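Local coordinates for protein SidF, inhibitor of growth family, member 3 (PDB 4FYE) that probably removes phosphate from phosphatidylinositol phosphates, as the phosphatase domain of a Legionella phosphoinositide phosphatase, at residues 48-56 with 180-189; 30-38 with 705-715. The protein carries 1 engineered substitution. All blocks are in the same frame, centred on the assembly; numbering follows the deposited sequence.

Contact 1 (48-56 with 180-189)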
loop_
_atom_site.group_PDB
_atom_site.type_symbol
_atom_site.label_atom_id
_atom_site.label_comp_id
_atom_site.label_asym_id
_atom_site.label_seq_id
_atom_site.Cartn_x
_atom_site.Cartn_y
_atom_site.Cartn_z
ATOM N N GLY A 48 -11.112 -12.030 -18.782
ATOM C CA GLY A 48 -12.338 -11.405 -18.223
ATOM C C GLY A 48 -12.072 -10.264 -17.231
ATOM O O GLY A 48 -12.935 -9.917 -16.459
ATOM N N LYS A 49 -10.862 -9.704 -17.218
ATOM C CA LYS A 49 -10.590 -8.556 -16.344
ATOM C C LYS A 49 -10.913 -7.179 -16.990
ATOM O O LYS A 49 -10.932 -7.023 -18.233
ATOM C CB LYS A 49 -9.174 -8.590 -15.743
ATOM C CG LYS A 49 -8.709 -9.902 -15.080
ATOM C CD LYS A 49 -9.641 -10.478 -14.018
ATOM C CE LYS A 49 -8.949 -11.564 -13.188
ATOM N NZ LYS A 49 -9.741 -12.007 -11.997
ATOM N N GLN A 50 -11.204 -6.202 -16.132
ATOM C CA GLN A 50 -11.547 -4.876 -16.602
ATOM C C GLN A 50 -10.623 -3.817 -16.073
ATOM O O GLN A 50 -9.940 -4.025 -15.067
ATOM C CB GLN A 50 -12.999 -4.551 -16.255
ATOM C CG GLN A 50 -13.948 -5.157 -17.292
ATOM C CD GLN A 50 -15.402 -5.159 -16.844
ATOM O OE1 GLN A 50 -15.819 -4.349 -16.009
ATOM N NE2 GLN A 50 -16.192 -6.072 -17.413
ATOM N N VAL A 51 -10.697 -2.650 -16.706
ATOM C CA VAL A 51 -9.854 -1.550 -16.386
ATOM C C VAL A 51 -10.673 -0.290 -16.322
ATOM O O VAL A 51 -11.440 -0.024 -17.240
ATOM C CB VAL A 51 -8.867 -1.395 -17.515
ATOM C CG1 VAL A 51 -7.890 -0.300 -17.211
ATOM C CG2 VAL A 51 -8.167 -2.713 -17.705
ATOM N N VAL A 52 -10.512 0.509 -15.268
ATOM C CA VAL A 52 -11.207 1.768 -15.249
ATOM C C VAL A 52 -10.194 2.905 -15.411
ATOM O O VAL A 52 -9.191 2.959 -14.666
ATOM C CB VAL A 52 -11.885 1.986 -13.912
ATOM C CG1 VAL A 52 -12.701 3.268 -13.993
ATOM C CG2 VAL A 52 -12.736 0.783 -13.487
ATOM N N VAL A 53 -10.456 3.845 -16.315
ATOM C CA VAL A 53 -9.468 4.880 -16.664
ATOM C C VAL A 53 -10.114 6.283 -16.513
ATOM O O VAL A 53 -11.240 6.499 -16.929
ATOM C CB VAL A 53 -8.928 4.684 -18.110
ATOM C CG1 VAL A 53 -7.909 5.757 -18.501
ATOM C CG2 VAL A 53 -8.254 3.317 -18.298
ATOM N N VAL A 54 -9.401 7.212 -15.904
ATOM C CA VAL A 54 -9.835 8.566 -15.804
ATOM C C VAL A 54 -8.733 9.473 -16.358
ATOM O O VAL A 54 -7.584 9.374 -15.921
ATOM C CB VAL A 54 -10.059 8.978 -14.315
ATOM C CG1 VAL A 54 -10.187 10.487 -14.199
ATOM C CG2 VAL A 54 -11.327 8.390 -13.716
ATOM N N ASN A 55 -9.081 10.395 -17.253
ATOM C CA ASN A 55 -8.201 11.518 -17.638
ATOM C C ASN A 55 -8.585 12.816 -16.980
ATOM O O ASN A 55 -9.753 13.196 -17.041
ATOM C CB ASN A 55 -8.228 11.720 -19.183
ATOM C CG ASN A 55 -8.088 10.412 -19.907
ATOM O OD1 ASN A 55 -6.981 9.942 -20.126
ATOM N ND2 ASN A 55 -9.196 9.750 -20.156
ATOM N N SER A 56 -7.634 13.542 -16.394
ATOM C CA SER A 56 -8.011 14.863 -15.844
ATOM C C SER A 56 -8.577 15.753 -16.954
ATOM O O SER A 56 -8.026 15.789 -18.046
ATOM C CB SER A 56 -6.831 15.570 -15.183
ATOM O OG SER A 56 -6.425 14.859 -14.026
ATOM N N HIS A 180 -14.146 -11.016 -5.689
ATOM C CA HIS A 180 -13.985 -12.004 -6.754
ATOM C C HIS A 180 -13.451 -11.441 -8.061
ATOM O O HIS A 180 -12.988 -12.204 -8.900
ATOM C CB HIS A 180 -15.254 -12.839 -7.000
ATOM C CG HIS A 180 -15.097 -13.885 -8.116
ATOM N ND1 HIS A 180 -15.643 -13.731 -9.347
ATOM C CD2 HIS A 180 -14.383 -15.091 -8.159
ATOM C CE1 HIS A 180 -15.325 -14.791 -10.128
ATOM N NE2 HIS A 180 -14.556 -15.623 -9.403
ATOM N N ASN A 181 -13.492 -10.130 -8.288
ATOM C CA ASN A 181 -12.984 -9.639 -9.584
ATOM C C ASN A 181 -12.637 -8.166 -9.604
ATOM O O ASN A 181 -13.468 -7.307 -9.955
ATOM C CB ASN A 181 -13.935 -9.996 -10.738
ATOM C CG ASN A 181 -13.193 -10.393 -12.017
ATOM O OD1 ASN A 181 -13.735 -11.113 -12.877
ATOM N ND2 ASN A 181 -11.954 -9.917 -12.158
ATOM N N ARG A 182 -11.402 -7.875 -9.207
ATOM C CA ARG A 182 -10.972 -6.486 -9.046
ATOM C C ARG A 182 -10.411 -5.904 -10.356
ATOM O O ARG A 182 -9.609 -6.520 -11.066
ATOM C CB ARG A 182 -9.962 -6.324 -7.904
ATOM C CG ARG A 182 -10.330 -6.976 -6.573
ATOM C CD ARG A 182 -9.493 -8.224 -6.321
ATOM N NE ARG A 182 -8.212 -7.983 -5.617
ATOM C CZ ARG A 182 -7.763 -6.821 -5.106
ATOM N NH1 ARG A 182 -8.462 -5.690 -5.192
ATOM N NH2 ARG A 182 -6.579 -6.791 -4.519
ATOM N N ASP A 183 -10.852 -4.697 -10.650
ATOM C CA ASP A 183 -10.475 -3.997 -11.824
ATOM C C ASP A 183 -9.098 -3.308 -11.635
ATOM O O ASP A 183 -8.700 -2.900 -10.532
ATOM C CB ASP A 183 -11.554 -2.944 -12.092
ATOM C CG ASP A 183 -12.894 -3.533 -12.459
ATOM O OD1 ASP A 183 -12.978 -4.715 -12.892
ATOM O OD2 ASP A 183 -13.905 -2.785 -12.326
ATOM N N THR A 184 -8.386 -3.135 -12.713
ATOM C CA THR A 184 -7.217 -2.296 -12.655
ATOM C C THR A 184 -7.655 -0.826 -12.690
ATOM O O THR A 184 -8.564 -0.477 -13.426
ATOM C CB THR A 184 -6.319 -2.599 -13.861
ATOM O OG1 THR A 184 -5.673 -3.855 -13.644
ATOM C CG2 THR A 184 -5.268 -1.609 -13.911
ATOM N N LEU A 185 -7.010 0.030 -11.919
ATOM C CA LEU A 185 -7.443 1.384 -11.928
ATOM C C LEU A 185 -6.346 2.332 -12.368
ATOM O O LEU A 185 -5.205 2.281 -11.843
ATOM C CB LEU A 185 -7.894 1.775 -10.538
ATOM C CG LEU A 185 -8.712 0.728 -9.816
ATOM C CD1 LEU A 185 -8.697 1.215 -8.371
ATOM C CD2 LEU A 185 -10.151 0.656 -10.381
ATOM N N ILE A 186 -6.711 3.230 -13.302
ATOM C CA ILE A 186 -5.761 4.136 -13.931
ATOM C C ILE A 186 -6.194 5.601 -13.909
ATOM O O ILE A 186 -7.324 5.949 -14.261
ATOM C CB ILE A 186 -5.492 3.724 -15.389
ATOM C CG1 ILE A 186 -5.046 2.279 -15.446
ATOM C CG2 ILE A 186 -4.318 4.529 -15.980
ATOM C CD1 ILE A 186 -4.617 1.863 -16.845
ATOM N N HIS A 187 -5.292 6.469 -13.493
ATOM C CA HIS A 187 -5.469 7.900 -13.701
ATOM C C HIS A 187 -4.377 8.475 -14.536
ATOM O O HIS A 187 -3.189 8.430 -14.113
ATOM C CB HIS A 187 -5.460 8.598 -12.385
ATOM C CG HIS A 187 -5.736 10.074 -12.470
ATOM N ND1 HIS A 187 -5.401 10.905 -11.499
ATOM C CD2 HIS A 187 -6.247 10.852 -13.490
ATOM C CE1 HIS A 187 -5.761 12.144 -11.803
ATOM N NE2 HIS A 187 -6.243 12.118 -13.054
ATOM N N ARG A 188 -4.758 9.025 -15.694
ATOM C CA ARG A 188 -3.847 9.770 -16.598
ATOM C C ARG A 188 -4.061 11.280 -16.584
ATOM O O ARG A 188 -5.209 11.762 -16.676
ATOM C CB ARG A 188 -4.144 9.370 -18.042
ATOM C CG ARG A 188 -4.203 7.857 -18.190
ATOM C CD ARG A 188 -4.679 7.434 -19.604
ATOM N NE ARG A 188 -3.689 7.718 -20.631
ATOM C CZ ARG A 188 -3.398 6.888 -21.635
ATOM N NH1 ARG A 188 -4.029 5.721 -21.762
ATOM N NH2 ARG A 188 -2.473 7.225 -22.522
ATOM N N PHE A 189 -2.944 12.008 -16.593
ATOM C CA PHE A 189 -2.903 13.476 -16.507
ATOM C C PHE A 189 -1.506 14.054 -16.894
ATOM O O PHE A 189 -0.492 13.424 -16.648
ATOM C CB PHE A 189 -3.223 13.950 -15.052
ATOM C CG PHE A 189 -2.288 13.349 -13.969
ATOM C CD1 PHE A 189 -2.500 12.060 -13.464
ATOM C CD2 PHE A 189 -1.178 14.082 -13.477
ATOM C CE1 PHE A 189 -1.610 11.468 -12.537
ATOM C CE2 PHE A 189 -0.295 13.509 -12.525
ATOM C CZ PHE A 189 -0.540 12.217 -12.025
#

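Contact 2 (30-38 with 705-715)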
loop_
_atom_site.group_PDB
_atom_site.type_symbol
_atom_site.label_atom_id
_atom_site.label_comp_id
_atom_site.label_asym_id
_atom_site.label_seq_id
_atom_site.Cartn_x
_atom_site.Cartn_y
_atom_site.Cartn_z
ATOM N N LEU A 30 -19.079 -3.633 -11.479
ATOM C CA LEU A 30 -19.710 -2.875 -10.406
ATOM C C LEU A 30 -19.896 -1.441 -10.898
ATOM O O LEU A 30 -19.301 -1.041 -11.906
ATOM C CB LEU A 30 -18.851 -2.944 -9.129
ATOM C CG LEU A 30 -17.598 -2.046 -9.067
ATOM C CD1 LEU A 30 -17.691 -0.945 -7.996
ATOM C CD2 LEU A 30 -16.403 -2.923 -8.819
ATOM N N ALA A 31 -20.719 -0.674 -10.204
ATOM C CA ALA A 31 -21.010 0.667 -10.670
ATOM C C ALA A 31 -20.033 1.680 -10.118
ATOM O O ALA A 31 -19.826 1.791 -8.911
ATOM C CB ALA A 31 -22.421 1.059 -10.319
ATOM N N TYR A 32 -19.428 2.415 -11.027
ATOM C CA TYR A 32 -18.519 3.506 -10.656
ATOM C C TYR A 32 -19.071 4.940 -10.784
ATOM O O TYR A 32 -18.518 5.846 -10.142
ATOM C CB TYR A 32 -17.329 3.391 -11.548
ATOM C CG TYR A 32 -16.508 2.215 -11.246
ATOM C CD1 TYR A 32 -15.521 2.273 -10.218
ATOM C CD2 TYR A 32 -16.654 1.038 -11.978
ATOM C CE1 TYR A 32 -14.704 1.177 -9.941
ATOM C CE2 TYR A 32 -15.839 -0.068 -11.701
ATOM C CZ TYR A 32 -14.882 0.009 -10.701
ATOM O OH TYR A 32 -14.053 -1.065 -10.489
ATOM N N GLY A 33 -20.130 5.123 -11.598
ATOM C CA GLY A 33 -20.790 6.396 -11.864
ATOM C C GLY A 33 -19.875 7.348 -12.633
ATOM O O GLY A 33 -18.867 6.926 -13.205
ATOM N N TYR A 34 -20.193 8.646 -12.609
ATOM C CA TYR A 34 -19.489 9.608 -13.424
ATOM C C TYR A 34 -19.340 9.099 -14.886
ATOM O O TYR A 34 -18.221 8.945 -15.406
ATOM C CB TYR A 34 -18.136 9.974 -12.784
ATOM C CG TYR A 34 -18.222 10.383 -11.305
ATOM C CD1 TYR A 34 -18.363 11.759 -10.927
ATOM C CD2 TYR A 34 -18.215 9.421 -10.280
ATOM C CE1 TYR A 34 -18.472 12.143 -9.595
ATOM C CE2 TYR A 34 -18.351 9.803 -8.939
ATOM C CZ TYR A 34 -18.446 11.163 -8.602
ATOM O OH TYR A 34 -18.549 11.537 -7.255
ATOM N N PRO A 35 -20.467 8.854 -15.562
ATOM C CA PRO A 35 -20.345 8.410 -16.966
ATOM C C PRO A 35 -19.485 9.365 -17.869
ATOM O O PRO A 35 -19.565 10.573 -17.760
ATOM C CB PRO A 35 -21.796 8.320 -17.444
ATOM C CG PRO A 35 -22.575 9.287 -16.562
ATOM C CD PRO A 35 -21.848 9.247 -15.211
ATOM N N GLY A 36 -18.623 8.813 -18.711
ATOM C CA GLY A 36 -17.757 9.644 -19.531
ATOM C C GLY A 36 -16.564 10.192 -18.780
ATOM O O GLY A 36 -15.654 10.670 -19.406
ATOM N N GLU A 37 -16.525 10.125 -17.451
ATOM C CA GLU A 37 -15.249 10.398 -16.769
ATOM C C GLU A 37 -14.637 9.053 -16.343
ATOM O O GLU A 37 -13.495 8.780 -16.711
ATOM C CB GLU A 37 -15.348 11.406 -15.620
ATOM C CG GLU A 37 -14.230 11.252 -14.559
ATOM C CD GLU A 37 -14.373 12.133 -13.248
ATOM O OE1 GLU A 37 -15.392 12.860 -13.014
ATOM O OE2 GLU A 37 -13.425 12.125 -12.405
ATOM N N ARG A 38 -15.405 8.201 -15.641
ATOM C CA ARG A 38 -14.907 6.848 -15.201
ATOM C C ARG A 38 -15.185 5.835 -16.311
ATOM O O ARG A 38 -16.245 5.196 -16.381
ATOM C CB ARG A 38 -15.467 6.420 -13.833
ATOM C CG ARG A 38 -14.965 7.292 -12.668
ATOM C CD ARG A 38 -15.601 6.860 -11.371
ATOM N NE ARG A 38 -15.077 7.613 -10.248
ATOM C CZ ARG A 38 -15.414 7.432 -8.968
ATOM N NH1 ARG A 38 -16.325 6.535 -8.606
ATOM N NH2 ARG A 38 -14.848 8.171 -8.030
ATOM N N ALA A 705 -10.195 8.040 -4.852
ATOM C CA ALA A 705 -11.633 7.904 -4.813
ATOM C C ALA A 705 -12.066 6.689 -5.632
ATOM O O ALA A 705 -13.049 5.995 -5.280
ATOM C CB ALA A 705 -12.331 9.170 -5.256
ATOM N N LEU A 706 -11.295 6.393 -6.675
ATOM C CA LEU A 706 -11.544 5.190 -7.504
ATOM C C LEU A 706 -11.314 3.905 -6.739
ATOM O O LEU A 706 -12.141 3.023 -6.769
ATOM C CB LEU A 706 -10.555 5.172 -8.666
ATOM C CG LEU A 706 -11.057 5.706 -9.977
ATOM C CD1 LEU A 706 -10.200 5.118 -11.094
ATOM C CD2 LEU A 706 -12.500 5.194 -10.159
ATOM N N HIS A 707 -10.144 3.830 -6.075
ATOM C CA HIS A 707 -9.756 2.719 -5.221
ATOM C C HIS A 707 -10.815 2.530 -4.174
ATOM O O HIS A 707 -11.275 1.416 -4.024
ATOM C CB HIS A 707 -8.345 2.937 -4.668
ATOM C CG HIS A 707 -8.047 2.204 -3.389
ATOM N ND1 HIS A 707 -7.380 1.029 -3.369
ATOM C CD2 HIS A 707 -8.351 2.510 -2.061
ATOM C CE1 HIS A 707 -7.286 0.586 -2.094
ATOM N NE2 HIS A 707 -7.887 1.485 -1.292
ATOM N N HIS A 708 -11.259 3.607 -3.491
ATOM C CA HIS A 708 -12.320 3.497 -2.473
ATOM C C HIS A 708 -13.630 2.940 -3.010
ATOM O O HIS A 708 -14.353 2.184 -2.329
ATOM C CB HIS A 708 -12.540 4.864 -1.787
ATOM C CG HIS A 708 -13.242 4.782 -0.430
ATOM N ND1 HIS A 708 -14.615 4.655 -0.296
ATOM C CD2 HIS A 708 -12.733 4.858 0.853
ATOM C CE1 HIS A 708 -14.938 4.621 1.014
ATOM N NE2 HIS A 708 -13.797 4.783 1.722
ATOM N N THR A 709 -13.971 3.312 -4.237
ATOM C CA THR A 709 -15.202 2.834 -4.854
ATOM C C THR A 709 -15.135 1.320 -5.087
ATOM O O THR A 709 -16.038 0.584 -4.679
ATOM C CB THR A 709 -15.506 3.621 -6.141
ATOM O OG1 THR A 709 -15.582 5.005 -5.776
ATOM C CG2 THR A 709 -16.854 3.202 -6.740
ATOM N N ALA A 710 -14.079 0.878 -5.733
ATOM C CA ALA A 710 -13.771 -0.562 -5.883
ATOM C C ALA A 710 -13.747 -1.337 -4.555
ATOM O O ALA A 710 -14.150 -2.487 -4.497
ATOM C CB ALA A 710 -12.427 -0.741 -6.584
ATOM N N ASN A 711 -13.302 -0.713 -3.485
ATOM C CA ASN A 711 -13.334 -1.415 -2.230
ATOM C C ASN A 711 -14.633 -1.368 -1.529
ATOM O O ASN A 711 -14.918 -2.308 -0.827
ATOM C CB ASN A 711 -12.306 -0.887 -1.231
ATOM C CG ASN A 711 -10.939 -1.472 -1.434
ATOM O OD1 ASN A 711 -10.736 -2.349 -2.272
ATOM N ND2 ASN A 711 -9.979 -0.962 -0.691
ATOM N N THR A 712 -15.397 -0.272 -1.624
ATOM C CA THR A 712 -16.597 -0.153 -0.748
ATOM C C THR A 712 -17.863 0.071 -1.512
ATOM O O THR A 712 -18.919 -0.038 -0.938
ATOM C CB THR A 712 -16.495 0.956 0.353
ATOM O OG1 THR A 712 -16.511 2.252 -0.282
ATOM C CG2 THR A 712 -15.149 0.794 1.218
ATOM N N GLY A 713 -17.799 0.324 -2.815
ATOM C CA GLY A 713 -19.034 0.726 -3.483
ATOM C C GLY A 713 -19.319 2.235 -3.607
ATOM O O GLY A 713 -20.143 2.618 -4.436
ATOM N N VAL A 714 -18.558 3.087 -2.906
ATOM C CA VAL A 714 -18.779 4.546 -2.864
ATOM C C VAL A 714 -17.411 5.276 -2.819
ATOM O O VAL A 714 -16.367 4.697 -2.477
ATOM C CB VAL A 714 -19.666 4.707 -1.631
ATOM C CG1 VAL A 714 -18.990 5.278 -0.384
ATOM C CG2 VAL A 714 -21.088 5.050 -1.945
ATOM N N SER A 715 -17.333 6.541 -3.187
ATOM C CA SER A 715 -15.993 7.173 -3.084
ATOM C C SER A 715 -15.568 7.446 -1.633
ATOM O O SER A 715 -16.338 7.264 -0.659
ATOM C CB SER A 715 -15.874 8.433 -3.915
ATOM O OG SER A 715 -16.157 8.173 -5.283
#

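Contact 1 (48-56 with 180-189)
I186 lies alongside V53 on one face of the sheet, its CB 4.0 Å from V53 CG2, while its CD1 reaches back along the strand to V51 CG1 at 3.9 Å. That reach follows from CG1 standing anti to the carbonyl carbon (chi1 -55°) and a nearly straight chi2. On the other face V52 CG2 meets L185 CD2, again with both side chains pointing the same way. Between the two faces, six backbone hydrogen bonds join the strands, from T184 N to the O of Q50 at one end to S56 N and the O of R188 at the other. H187 turns its ring edge to the neighbouring strand: CD2 lies 3.1 Å from V54 O, and NE2 donates to S56 OG at 2.9 Å, 11° out of the ring plane. CD1 of F189 sits over the centre of one face of this imidazole, which with the NE2 bond should restrict the ring's rotation. A hydrogen bond from S56 OG to E699 in turn holds the serine in place. R188 runs beside N55, then leaves for a salt bridge with E199. Strands 50-55 and 184-189 thus form the parallel pair of a mixed six-stranded sheet, joined by a long, largely helical connection.

Contact 2 (30-38 with 705-715)
The irregular run 30-38 passes beside the C-terminal turns of helix 701-712, approaching most closely where the CA atoms of Y32 and T709 lie 6.7 Å apart; the helix ends at T712, and G713 after it leaves helical geometry with positive phi. This is loop-on-helix packing organised around one buried arginine. R38 is extended from CG to NE and slides past L706 in the opposite direction, with L706 CD2 over one face of the guanidinium, 3.5 Å above its plane. Y34 CD2 covers the opposite face, so the flat group is sandwiched between a methyl and a ring carbon, both set toward its rim. NH1 donates to Y32 O within its own loop, tilted 27° from the guanidinium plane, and only weakly to T709 OG1, which itself donates to A705 O. Nearer the loop's start, the methyl CG2 of T709 touches the Y32 ring at CD1 (3.8 Å), and L706 CD2 approaches the same ring carbon. L30 adds its CD1 against T709 O, and that methyl also lies over one face of the Y32 ring. E74, from helix 71-92, bonds both S715 OG and Y34 OH, tying a third element to the arginine's surroundings. The straighter of R38's two bonds across the contact runs from NH2 to S715 OG, 3.0 Å long with an angle of 160° at the hydrogen, close to the guanidinium plane.

Contacts 1 and 2 show how one sheet face becomes covered: their centres are about 10 Å apart, and the face bearing V52, V54, L185 and H187 meets both halves of contact 2. Y32 joins the two through both a polar and an apolar contact. Its OH lies 2.5 Å from D183 OD2, a probable hydrogen bond, while its CZ packs on V52 CG2 at 3.6 Å. L185 CD1 touches H707 CA of the helix, also at 3.6 Å, and V54 CG2 reaches E37 O at 3.7 Å. Along the chain, both segments of contact 1 fall between those of contact 2, so sequence-distant residues from near the two chain ends together back the parallel strand pair.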